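Local coordinates for protein putative siderophore-degrading esterase (Eurofung) (Emericella nidulans, PDB 6GUO) that hydrolyses the ester bonds of the bacterial xenosiderophore enterobactin, allowing iron to be released inside the fungal cell, at residues I87-P92 with T136-I141. Numbering follows the deposited sequence.
Sequences IAIGYP and TFIAEI
Ile89 meets Phe137 and Ile138 where strand 83-90 packs against helix 131-150. This is strand-to-helix packing in an alpha/beta-hydrolase fold. The contact is buried, small and wholly apolar, with 115 Å² buried in all. Ile89 and Ile138 are the nearest positions, with CA atoms 8.1 Å apart.

The two branches of Ile89 divide the work. Ile89 CG2 comes to the rim of the Phe137 ring, close to its plane and 4.2 Å from Phe137 CE2. It does not sit over the face. With Phe137 CG anti to the backbone N (chi1 173°), the CE2 edge of the ring reaches Ile89. Through CG1, Ile89 CD1 reaches Ile138, 4.2 Å from Ile138 CG1. With chi1 of Ile89 at -53°, CG2 is anti to the backbone N and is the branch at Phe137, while CG1 lies beside that N and leads to CD1 at Ile138.

Ile89 is bonded through its backbone to Leu57 and Gly60, and its side chain also touches Tyr56 and Phe134. Ile138 packs on Val58 and Phe182. The Phe137 ring stacks with Tyr31 and meets Trp5 of the second subunit, so the contact borders the homodimer interface.

Within the helix, the Phe137 O accepts a bond from Ile141 N at 2.9 Å.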
# COMPACT_ATOMS: atom_id res chain seq x y z
N ILE A 87 7.11 -13.07 3.52
CA ILE A 87 7.11 -13.71 4.83
C ILE A 87 7.00 -12.60 5.88
O ILE A 87 7.95 -11.85 6.10
CB ILE A 87 8.37 -14.56 5.06
CG1 ILE A 87 8.56 -15.56 3.90
CG2 ILE A 87 8.27 -15.28 6.40
CD1 ILE A 87 9.46 -15.08 2.78
N ALA A 88 5.83 -12.50 6.50
CA ALA A 88 5.57 -11.48 7.50
C ALA A 88 5.66 -12.12 8.87
O ALA A 88 4.96 -13.09 9.14
CB ALA A 88 4.19 -10.89 7.28
N ILE A 89 6.54 -11.60 9.72
CA ILE A 89 6.72 -12.12 11.07
C ILE A 89 6.05 -11.16 12.04
O ILE A 89 6.49 -10.01 12.23
CB ILE A 89 8.20 -12.33 11.45
CG1 ILE A 89 8.91 -13.19 10.38
CG2 ILE A 89 8.31 -13.02 12.81
CD1 ILE A 89 9.69 -12.39 9.37
N GLY A 90 4.97 -11.65 12.64
CA GLY A 90 4.13 -10.85 13.52
C GLY A 90 3.65 -11.65 14.71
O GLY A 90 4.35 -12.55 15.20
N TYR A 91 2.44 -11.33 15.16
CA TYR A 91 1.92 -11.75 16.46
C TYR A 91 0.45 -12.14 16.35
O TYR A 91 -0.24 -11.68 15.44
CB TYR A 91 2.09 -10.58 17.45
CG TYR A 91 3.50 -10.04 17.47
CD1 TYR A 91 4.50 -10.71 18.16
CD2 TYR A 91 3.84 -8.90 16.75
CE1 TYR A 91 5.80 -10.23 18.18
CE2 TYR A 91 5.14 -8.41 16.76
CZ TYR A 91 6.12 -9.08 17.47
OH TYR A 91 7.41 -8.61 17.48
N PRO A 92 -0.04 -12.99 17.27
CA PRO A 92 -1.44 -13.40 17.27
C PRO A 92 -2.33 -12.32 17.89
O PRO A 92 -2.81 -12.46 19.02
CB PRO A 92 -1.42 -14.69 18.11
CG PRO A 92 -0.34 -14.44 19.09
CD PRO A 92 0.72 -13.69 18.33
N THR A 136 17.99 -14.24 15.23
CA THR A 136 18.30 -15.67 15.26
C THR A 136 17.07 -16.50 14.90
O THR A 136 17.15 -17.44 14.10
CB THR A 136 18.85 -16.08 16.64
OG1 THR A 136 20.03 -15.32 16.92
CG2 THR A 136 19.19 -17.55 16.70
N PHE A 137 15.93 -16.14 15.49
CA PHE A 137 14.64 -16.80 15.22
C PHE A 137 14.26 -16.74 13.74
O PHE A 137 13.87 -17.76 13.16
CB PHE A 137 13.55 -16.17 16.10
CG PHE A 137 12.16 -16.65 15.80
CD1 PHE A 137 11.77 -17.94 16.13
CD2 PHE A 137 11.23 -15.80 15.20
CE1 PHE A 137 10.48 -18.38 15.86
CE2 PHE A 137 9.94 -16.24 14.93
CZ PHE A 137 9.57 -17.53 15.26
N ILE A 138 14.39 -15.57 13.13
CA ILE A 138 14.07 -15.41 11.71
C ILE A 138 15.01 -16.25 10.83
O ILE A 138 14.56 -16.98 9.95
CB ILE A 138 14.10 -13.93 11.28
CG1 ILE A 138 12.94 -13.18 11.96
CG2 ILE A 138 13.98 -13.79 9.76
CD1 ILE A 138 13.06 -11.67 11.90
N ALA A 139 16.31 -16.15 11.11
CA ALA A 139 17.34 -16.81 10.30
C ALA A 139 17.40 -18.33 10.48
O ALA A 139 17.68 -19.04 9.51
CB ALA A 139 18.70 -16.19 10.60
N GLU A 140 17.16 -18.82 11.69
CA GLU A 140 17.35 -20.24 12.02
C GLU A 140 16.06 -21.06 12.14
O GLU A 140 16.11 -22.28 12.01
CB GLU A 140 18.20 -20.38 13.29
CG GLU A 140 19.62 -19.87 13.07
CD GLU A 140 20.47 -19.82 14.33
OE1 GLU A 140 20.22 -20.61 15.27
OE2 GLU A 140 21.41 -19.00 14.37
N ILE A 141 14.92 -20.40 12.37
CA ILE A 141 13.63 -21.08 12.53
C ILE A 141 12.66 -20.75 11.39
O ILE A 141 12.18 -21.65 10.70
CB ILE A 141 12.97 -20.74 13.90
CG1 ILE A 141 13.95 -21.00 15.06
CG2 ILE A 141 11.67 -21.51 14.10
CD1 ILE A 141 14.45 -22.43 15.18